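PDB 4PI8: autolysin E from Staphylococcus aureus, which probably cleaves the glycan strands of peptidoglycan as a glycosidase of the lysozyme clan. Local coordinates for residues A[114-119]-A[134-139]; A[81-86]-A[154-159]; A[102-107]-A[198-203]. The protein carries 1 engineered substitution. One frame throughout, in Å; residues are numbered along the deposited sequence.

Contact 1 of 3, residues A[114-119]-A[134-139]; sequences SELAKG and GAFDSS. With AMU (N-acetyl-beta-muramic acid), chain B.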
loop_
_atom_site.group_PDB
_atom_site.type_symbol
_atom_site.label_atom_id
_atom_site.label_comp_id
_atom_site.label_asym_id
_atom_site.label_seq_id
_atom_site.Cartn_x
_atom_site.Cartn_y
_atom_site.Cartn_z
ATOM N N SER A 114 8.096 12.953 5.513
ATOM C CA SER A 114 7.056 13.968 5.312
ATOM C C SER A 114 6.572 14.565 6.619
ATOM O O SER A 114 6.696 13.965 7.699
ATOM C CB SER A 114 5.912 13.375 4.568
ATOM O OG SER A 114 5.085 12.573 5.380
ATOM N N GLU A 115 6.028 15.784 6.574
ATOM C CA GLU A 115 5.508 16.334 7.808
ATOM C C GLU A 115 4.318 15.553 8.360
ATOM O O GLU A 115 4.254 15.323 9.557
ATOM C CB GLU A 115 5.176 17.838 7.661
ATOM C CG GLU A 115 5.272 18.592 9.014
ATOM C CD GLU A 115 6.639 18.456 9.746
ATOM O OE1 GLU A 115 6.661 18.665 10.990
ATOM O OE2 GLU A 115 7.701 18.148 9.117
ATOM N N LEU A 116 3.438 15.045 7.504
ATOM C CA LEU A 116 2.332 14.221 7.923
ATOM C C LEU A 116 2.776 12.911 8.600
ATOM O O LEU A 116 2.061 12.401 9.437
ATOM C CB LEU A 116 1.438 13.875 6.725
ATOM C CG LEU A 116 0.055 13.393 7.079
ATOM C CD1 LEU A 116 -0.737 14.478 7.809
ATOM C CD2 LEU A 116 -0.646 12.975 5.786
ATOM N N ALA A 117 3.908 12.383 8.167
ATOM C CA ALA A 117 4.423 11.128 8.776
ATOM C C ALA A 117 4.651 11.345 10.294
ATOM O O ALA A 117 4.560 10.432 11.040
ATOM C CB ALA A 117 5.712 10.689 8.096
ATOM N N LYS A 118 4.873 12.606 10.754
ATOM C CA LYS A 118 4.996 12.906 12.179
ATOM C C LYS A 118 3.702 13.045 12.955
ATOM O O LYS A 118 3.724 13.324 14.154
ATOM C CB LYS A 118 5.927 14.129 12.376
ATOM C CG LYS A 118 7.264 13.957 11.694
ATOM C CD LYS A 118 8.338 14.976 12.069
ATOM C CE LYS A 118 9.548 14.933 11.123
ATOM N NZ LYS A 118 10.334 13.668 10.939
ATOM N N GLY A 119 2.556 12.792 12.303
ATOM C CA GLY A 119 1.360 12.557 13.031
ATOM C C GLY A 119 0.498 13.797 13.181
ATOM O O GLY A 119 0.894 14.874 12.726
ATOM N N GLY A 134 -7.500 5.441 5.354
ATOM C CA GLY A 134 -8.626 6.272 5.789
ATOM C C GLY A 134 -8.297 7.748 5.760
ATOM O O GLY A 134 -7.348 8.184 5.149
ATOM N N ALA A 135 -9.170 8.534 6.424
ATOM C CA ALA A 135 -9.024 9.951 6.479
ATOM C C ALA A 135 -8.026 10.298 7.587
ATOM O O ALA A 135 -8.145 9.786 8.711
ATOM C CB ALA A 135 -10.384 10.619 6.737
ATOM N N PHE A 136 -7.063 11.095 7.179
ATOM C CA PHE A 136 -5.936 11.463 8.053
ATOM C C PHE A 136 -5.515 12.875 7.832
ATOM O O PHE A 136 -4.617 13.162 7.062
ATOM C CB PHE A 136 -4.769 10.463 7.858
ATOM C CG PHE A 136 -3.750 10.524 8.980
ATOM C CD1 PHE A 136 -4.112 10.103 10.245
ATOM C CD2 PHE A 136 -2.493 11.031 8.743
ATOM C CE1 PHE A 136 -3.164 10.218 11.323
ATOM C CE2 PHE A 136 -1.556 11.116 9.800
ATOM C CZ PHE A 136 -1.926 10.704 11.047
ATOM N N ASP A 137 -6.284 13.753 8.483
ATOM C CA ASP A 137 -5.983 15.179 8.569
ATOM C C ASP A 137 -6.554 15.719 9.868
ATOM O O ASP A 137 -7.278 15.013 10.579
ATOM C CB ASP A 137 -6.496 15.940 7.335
ATOM C CG ASP A 137 -8.004 15.813 7.108
ATOM O OD1 ASP A 137 -8.799 15.569 8.044
ATOM O OD2 ASP A 137 -8.407 15.992 5.944
ATOM N N SER A 138 -6.239 16.978 10.205
ATOM C CA SER A 138 -6.683 17.514 11.511
ATOM C C SER A 138 -8.211 17.480 11.682
ATOM O O SER A 138 -8.702 17.080 12.742
ATOM C CB SER A 138 -6.114 18.921 11.782
ATOM O OG SER A 138 -6.019 19.684 10.586
ATOM N N SER A 139 -8.961 17.817 10.631
ATOM C CA SER A 139 -10.421 17.812 10.738
ATOM C C SER A 139 -10.947 16.414 11.054
ATOM O O SER A 139 -11.782 16.270 11.939
ATOM C CB SER A 139 -11.084 18.406 9.485
ATOM O OG SER A 139 -10.172 18.448 8.394
HETATM C C1 AMU B . -7.853 5.722 -0.777
HETATM C C2 AMU B . -8.510 4.897 0.291
HETATM C C3 AMU B . -9.719 4.147 -0.291
HETATM C C4 AMU B . -10.650 5.177 -0.972
HETATM C C5 AMU B . -9.852 6.058 -1.889
HETATM C C6 AMU B . -10.733 7.117 -2.556
HETATM C C7 AMU B . -7.523 3.526 2.131
HETATM C C8 AMU B . -6.572 2.386 2.427
HETATM C C9 AMU B . -10.238 1.985 0.640
HETATM C C10 AMU B . -10.316 1.412 2.002
HETATM C C11 AMU B . -11.294 1.384 -0.283
HETATM O O1 AMU B . -6.763 6.465 -0.254
HETATM O O3 AMU B . -10.417 3.404 0.704
HETATM O O4 AMU B . -11.632 4.383 -1.658
HETATM O O5 AMU B . -8.820 6.699 -1.182
HETATM O O6 AMU B . -10.043 7.850 -3.574
HETATM O O7 AMU B . -8.087 4.123 3.023
HETATM O O10 AMU B . -9.709 0.333 2.270
HETATM O O11 AMU B . -11.054 2.005 2.888
HETATM N N2 AMU B . -7.582 3.884 0.855
#
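Leu116 reaches across from the short 3-10 turn 116-118 to the edge of the Phe136 ring. Its CB carries the branch outward with CG anti to the backbone N (chi1 -162°), and CG itself meets the ring first, 3.9 Å from CD2 of Phe136. Of the two methyls, CD1 touches the same edge, from somewhat above the plane, 4.0 Å from Phe136 CE2, while CD2 lies by Phe136 CD2 and comes within 4.2 Å of the backbone O of Phe136. All of this happens at the rim of the ring, where the carbonyl O of Leu116 also lies in the ring plane, 3.9 Å from Phe136 CE2. Farther round, Gly119 CA sits 4.3 Å from Phe136 CZ.

The contact joins two loops of the lysozyme-like catalytic domain: the one that follows helix 98-108, which holds an ST motif in which Ser114 OG accepts from Ala117 N, and the one that leads into helix 138-143, where Asp137 is the N-cap, its OD1 accepting from Ala140 N. Two residues before Phe136, Gly134 N donates to the acetamido O7 of the bound N-acetylmuramic acid at 2.7 Å, the N-H...O angle being 166°.

Contact 2 of 3, residues A[81-86]-A[154-159]; sequences ENRGKV and TSPDKA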
loop_
_atom_site.group_PDB
_atom_site.type_symbol
_atom_site.label_atom_id
_atom_site.label_comp_id
_atom_site.label_asym_id
_atom_site.label_seq_id
_atom_site.Cartn_x
_atom_site.Cartn_y
_atom_site.Cartn_z
ATOM N N GLU A 81 13.305 5.079 10.487
ATOM C CA GLU A 81 14.622 4.610 10.770
ATOM C C GLU A 81 14.667 3.872 12.103
ATOM O O GLU A 81 14.072 4.300 13.105
ATOM C CB GLU A 81 15.620 5.781 10.772
ATOM C CG GLU A 81 17.061 5.380 11.051
ATOM C CD GLU A 81 17.996 6.571 10.942
ATOM O OE1 GLU A 81 18.000 7.388 11.862
ATOM O OE2 GLU A 81 18.612 6.739 9.887
ATOM N N ASN A 82 15.360 2.725 12.109
ATOM C CA ASN A 82 15.579 1.938 13.282
ATOM C C ASN A 82 14.291 1.386 13.850
ATOM O O ASN A 82 14.205 1.085 15.041
ATOM C CB ASN A 82 16.459 2.701 14.333
ATOM C CG ASN A 82 17.955 2.587 14.026
ATOM O OD1 ASN A 82 18.739 3.510 14.282
ATOM N ND2 ASN A 82 18.334 1.511 13.355
ATOM N N ARG A 83 13.261 1.174 13.012
ATOM C CA ARG A 83 12.013 0.516 13.438
ATOM C C ARG A 83 11.858 -0.884 12.771
ATOM O O ARG A 83 10.753 -1.466 12.776
ATOM C CB ARG A 83 10.753 1.341 13.190
ATOM C CG ARG A 83 10.910 2.677 13.982
ATOM C CD ARG A 83 9.610 3.432 14.048
ATOM N NE ARG A 83 9.804 4.736 14.679
ATOM C CZ ARG A 83 9.715 4.948 15.978
ATOM N NH1 ARG A 83 9.428 3.992 16.808
ATOM N NH2 ARG A 83 10.026 6.158 16.449
ATOM N N GLY A 84 12.984 -1.448 12.337
ATOM C CA GLY A 84 12.926 -2.762 11.680
ATOM C C GLY A 84 12.398 -3.874 12.576
ATOM O O GLY A 84 11.710 -4.766 12.080
ATOM N N LYS A 85 12.676 -3.835 13.886
ATOM C CA LYS A 85 12.134 -4.839 14.796
ATOM C C LYS A 85 10.642 -4.938 14.684
ATOM O O LYS A 85 10.053 -6.023 14.722
ATOM C CB LYS A 85 12.519 -4.483 16.262
ATOM C CG LYS A 85 11.744 -5.087 17.438
ATOM C CD LYS A 85 11.577 -4.262 18.712
ATOM C CE LYS A 85 11.202 -5.154 19.893
ATOM N NZ LYS A 85 12.026 -4.945 21.111
ATOM N N VAL A 86 9.981 -3.771 14.599
ATOM C CA VAL A 86 8.542 -3.731 14.611
ATOM C C VAL A 86 7.914 -4.126 13.247
ATOM O O VAL A 86 6.897 -4.785 13.170
ATOM C CB VAL A 86 8.082 -2.365 15.103
ATOM C CG1 VAL A 86 6.618 -2.279 15.061
ATOM C CG2 VAL A 86 8.578 -2.165 16.552
ATOM N N THR A 154 -1.454 5.526 18.383
ATOM C CA THR A 154 -0.869 6.619 19.157
ATOM C C THR A 154 0.635 6.653 19.227
ATOM O O THR A 154 1.238 7.473 19.900
ATOM C CB THR A 154 -1.413 6.559 20.629
ATOM O OG1 THR A 154 -1.151 5.280 21.187
ATOM C CG2 THR A 154 -2.890 6.814 20.677
ATOM N N SER A 155 1.324 5.785 18.465
ATOM C CA SER A 155 2.745 5.791 18.345
ATOM C C SER A 155 3.151 5.277 16.941
ATOM O O SER A 155 2.334 4.570 16.314
ATOM C CB SER A 155 3.381 4.876 19.376
ATOM O OG SER A 155 3.142 3.500 19.113
ATOM N N PRO A 156 4.386 5.539 16.521
ATOM C CA PRO A 156 4.861 4.977 15.258
ATOM C C PRO A 156 4.777 3.463 15.296
ATOM O O PRO A 156 4.358 2.843 14.278
ATOM C CB PRO A 156 6.283 5.465 15.192
ATOM C CG PRO A 156 6.231 6.849 15.846
ATOM C CD PRO A 156 5.325 6.590 17.013
ATOM N N ASP A 157 5.166 2.811 16.383
ATOM C CA ASP A 157 5.170 1.357 16.389
ATOM C C ASP A 157 3.742 0.825 16.278
ATOM O O ASP A 157 3.470 -0.179 15.584
ATOM C CB ASP A 157 5.871 0.798 17.650
ATOM C CG ASP A 157 7.345 1.045 17.625
ATOM O OD1 ASP A 157 7.977 1.463 16.658
ATOM O OD2 ASP A 157 7.988 0.759 18.697
ATOM N N LYS A 158 2.775 1.461 16.925
ATOM C CA LYS A 158 1.390 1.050 16.838
ATOM C C LYS A 158 0.844 1.256 15.386
ATOM O O LYS A 158 0.054 0.436 14.904
ATOM C CB LYS A 158 0.454 1.771 17.791
ATOM C CG LYS A 158 0.671 1.282 19.214
ATOM C CD LYS A 158 0.050 2.264 20.183
ATOM C CE LYS A 158 0.186 1.720 21.606
ATOM N NZ LYS A 158 -0.706 0.550 21.849
ATOM N N ALA A 159 1.315 2.296 14.703
ATOM C CA ALA A 159 0.919 2.519 13.285
ATOM C C ALA A 159 1.530 1.477 12.360
ATOM O O ALA A 159 0.862 1.096 11.375
ATOM C CB ALA A 159 1.319 3.887 12.867
#
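The first turns of helices 84-94 and 156-172 come together here, with the CA atoms of Val86 and Asp157 6.4 Å apart. Arg83, in the N-cap position of the earlier helix, sends an extended chain toward the start of the later one. Pro156 presents its CB-CG edge to one face of the guanidinium, CB standing 3.5 Å above the plane near its middle. At the edge of the same group, Arg83 NH1 donates to Asp157 OD1 over 2.9 Å in a salt bridge. That bond is bent, 142° at the hydrogen, and the planes of guanidinium and carboxylate are turned 70° apart, with the nitrogen approaching from above the carboxylate plane.

Asp157 gets there because its CG lies beside the backbone N (chi1 -70°), which swings the carboxylate across Val86. The CG2 methyl of Val86 then packs 3.6 Å from Asp157 CG, and its CG1 reaches 3.8 Å from Asp157 O. Ile160 and Ile161, farther along helix 156-172, also touch Val86. Arg83 NE is taken by the carbonyl O of Ile79, which helps set the rotation of the guanidinium. Ser155 OG caps the later helix at Lys158 N. With Asp157 in the first turn of its helix, the negative carboxylate would probably suit the helix dipole as well as the arginine.

Contact 3 of 3, residues A[102-107]-A[198-203]; sequences VSHALV and IRWADK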
loop_
_atom_site.group_PDB
_atom_site.type_symbol
_atom_site.label_atom_id
_atom_site.label_comp_id
_atom_site.label_asym_id
_atom_site.label_seq_id
_atom_site.Cartn_x
_atom_site.Cartn_y
_atom_site.Cartn_z
ATOM N N VAL A 102 7.622 -2.359 4.202
ATOM C CA VAL A 102 8.564 -1.260 4.254
ATOM C C VAL A 102 8.358 -0.391 3.051
ATOM O O VAL A 102 8.350 0.850 3.143
ATOM C CB VAL A 102 10.019 -1.772 4.342
ATOM C CG1 VAL A 102 10.997 -0.654 4.010
ATOM C CG2 VAL A 102 10.270 -2.378 5.758
ATOM N N SER A 103 8.326 -1.005 1.837
ATOM C CA SER A 103 8.201 -0.229 0.616
ATOM C C SER A 103 6.944 0.601 0.574
ATOM O O SER A 103 6.954 1.774 0.157
ATOM C CB SER A 103 8.330 -1.139 -0.638
ATOM O OG SER A 103 9.562 -1.866 -0.633
ATOM N N HIS A 104 5.824 0.034 0.968
ATOM C CA HIS A 104 4.563 0.742 1.061
ATOM C C HIS A 104 4.716 1.915 2.012
ATOM O O HIS A 104 4.319 3.050 1.666
ATOM C CB HIS A 104 3.472 -0.241 1.445
ATOM C CG HIS A 104 2.086 0.317 1.411
ATOM N ND1 HIS A 104 0.985 -0.477 1.539
ATOM C CD2 HIS A 104 1.643 1.598 1.303
ATOM C CE1 HIS A 104 -0.090 0.271 1.477
ATOM N NE2 HIS A 104 0.274 1.530 1.337
ATOM N N ALA A 105 5.231 1.688 3.212
ATOM C CA ALA A 105 5.385 2.788 4.184
ATOM C C ALA A 105 6.248 3.850 3.618
ATOM O O ALA A 105 5.938 5.066 3.870
ATOM C CB ALA A 105 5.953 2.259 5.485
ATOM N N LEU A 106 7.314 3.534 2.909
ATOM C CA LEU A 106 8.202 4.568 2.355
ATOM C C LEU A 106 7.467 5.403 1.317
ATOM O O LEU A 106 7.602 6.641 1.307
ATOM C CB LEU A 106 9.436 3.950 1.767
ATOM C CG LEU A 106 10.395 3.312 2.764
ATOM C CD1 LEU A 106 11.516 2.522 2.083
ATOM C CD2 LEU A 106 10.974 4.387 3.720
ATOM N N VAL A 107 6.704 4.797 0.429
ATOM C CA VAL A 107 5.879 5.569 -0.538
ATOM C C VAL A 107 4.886 6.430 0.184
ATOM O O VAL A 107 4.742 7.665 -0.145
ATOM C CB VAL A 107 5.229 4.579 -1.542
ATOM C CG1 VAL A 107 4.098 5.229 -2.399
ATOM C CG2 VAL A 107 6.330 3.952 -2.391
ATOM N N ILE A 198 -2.879 6.295 -10.020
ATOM C CA ILE A 198 -2.790 5.264 -11.051
ATOM C C ILE A 198 -1.437 4.549 -11.119
ATOM O O ILE A 198 -1.347 3.469 -11.724
ATOM C CB ILE A 198 -3.233 5.739 -12.441
ATOM C CG1 ILE A 198 -2.210 6.720 -13.062
ATOM C CG2 ILE A 198 -4.666 6.253 -12.377
ATOM C CD1 ILE A 198 -2.611 7.179 -14.466
ATOM N N ARG A 199 -0.404 5.206 -10.530
ATOM C CA ARG A 199 0.941 4.604 -10.440
ATOM C C ARG A 199 1.343 4.138 -9.034
ATOM O O ARG A 199 2.507 3.780 -8.781
ATOM C CB ARG A 199 1.984 5.574 -11.007
ATOM C CG ARG A 199 1.843 5.695 -12.542
ATOM C CD ARG A 199 3.081 6.233 -13.247
ATOM N NE ARG A 199 4.208 5.305 -13.142
ATOM C CZ ARG A 199 4.384 4.213 -13.898
ATOM N NH1 ARG A 199 3.505 3.858 -14.846
ATOM N NH2 ARG A 199 5.460 3.461 -13.699
ATOM N N TRP A 200 0.359 4.039 -8.127
ATOM C CA TRP A 200 0.602 3.542 -6.762
ATOM C C TRP A 200 1.327 2.237 -6.767
ATOM O O TRP A 200 2.329 2.039 -6.000
ATOM C CB TRP A 200 -0.729 3.396 -6.024
ATOM C CG TRP A 200 -0.710 2.825 -4.661
ATOM C CD1 TRP A 200 -0.546 3.516 -3.477
ATOM C CD2 TRP A 200 -0.927 1.442 -4.281
ATOM N NE1 TRP A 200 -0.629 2.658 -2.425
ATOM C CE2 TRP A 200 -0.908 1.382 -2.852
ATOM C CE3 TRP A 200 -1.183 0.251 -4.991
ATOM C CZ2 TRP A 200 -1.057 0.207 -2.164
ATOM C CZ3 TRP A 200 -1.369 -0.897 -4.305
ATOM C CH2 TRP A 200 -1.319 -0.925 -2.901
ATOM N N ALA A 201 0.874 1.237 -7.520
ATOM C CA ALA A 201 1.534 -0.078 -7.502
ATOM C C ALA A 201 2.920 -0.001 -8.071
ATOM O O ALA A 201 3.854 -0.691 -7.590
ATOM C CB ALA A 201 0.683 -1.090 -8.224
ATOM N N ASP A 202 3.111 0.776 -9.122
ATOM C CA ASP A 202 4.455 0.865 -9.715
ATOM C C ASP A 202 5.436 1.462 -8.726
ATOM O O ASP A 202 6.593 1.011 -8.695
ATOM C CB ASP A 202 4.382 1.760 -10.959
ATOM C CG ASP A 202 3.399 1.240 -11.944
ATOM O OD1 ASP A 202 3.706 0.256 -12.623
ATOM O OD2 ASP A 202 2.276 1.739 -11.977
ATOM N N LYS A 203 5.045 2.458 -7.986
ATOM C CA LYS A 203 5.960 3.110 -7.041
ATOM C C LYS A 203 6.391 2.117 -5.954
ATOM O O LYS A 203 7.600 2.015 -5.613
ATOM C CB LYS A 203 5.367 4.323 -6.405
ATOM C CG LYS A 203 5.067 5.427 -7.425
ATOM C CD LYS A 203 4.207 6.545 -6.822
ATOM C CE LYS A 203 4.049 7.708 -7.807
ATOM N NZ LYS A 203 3.155 8.737 -7.263
#
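His104 offers one face of its imidazole to the edge of the Trp200 indole, an edge-to-face pair. The histidine ring and the six-membered ring of the tryptophan stand at 88° to each other, with centroids 5.4 Å apart. The nearest approach is made by Trp200 CZ2, 3.8 Å from His104 CE1; the indole NE1 follows at 4.0 Å from His104 NE2. Neither CB aims straight at the other helix. With CG anti to the backbone N in both residues (chi1 -173° for His104, 176° for Trp200), the side chains bend so that their ring ends come nearer.

The rotation of the imidazole is set from outside the pair, by a hydrogen bond between His104 ND1 and Tyr100 OH, and Phe131 and Tyr194 also meet the ring. Tyr194 meets the indole as well, with the two planes nearly parallel.

One turn farther along each helix the packing turns aliphatic. Val107 places CG2 against the backbone of Lys203, 4.0 Å from its carbonyl O, and against the start of its side chain, 4.1 Å from CB. Beyond CG the lysine runs on extended and leads away from the valine, so that NZ can form salt bridges with Asp197 and Glu28.

The contact thus brings helix 98-108 against the first turn of helix 200-215 through the His104-Trp200 pair, both buried, and the Val107-Lys203 contact. It belongs to the helical core of this lysozyme-clan domain and lies beneath the glycan pocket, where Tyr194 both packs on the two rings and binds the N-acetylmuramic acid through its backbone O.

Overall arrangement
The three contacts are separate patches of one helical domain: their centres lie 16 to 19 Å apart and none touches another, the nearest atoms being about 6 Å apart between contacts 1 and 2. Contact 3 is the central one, about 6 Å from the centre of the chain, whereas contacts 1 and 2 sit about 16 and 17 Å out. Helices 84-94 and 98-108, consecutive in the chain, link contact 2 to contact 3. Contacts 1 and 3 approach the glycan differently: Gly134 of contact 1 bonds the N-acetylmuramic acid directly, while the nearest atoms of the His104 side chain and the sugar are about 7 Å apart. Contact 2 includes none of the pocket residues.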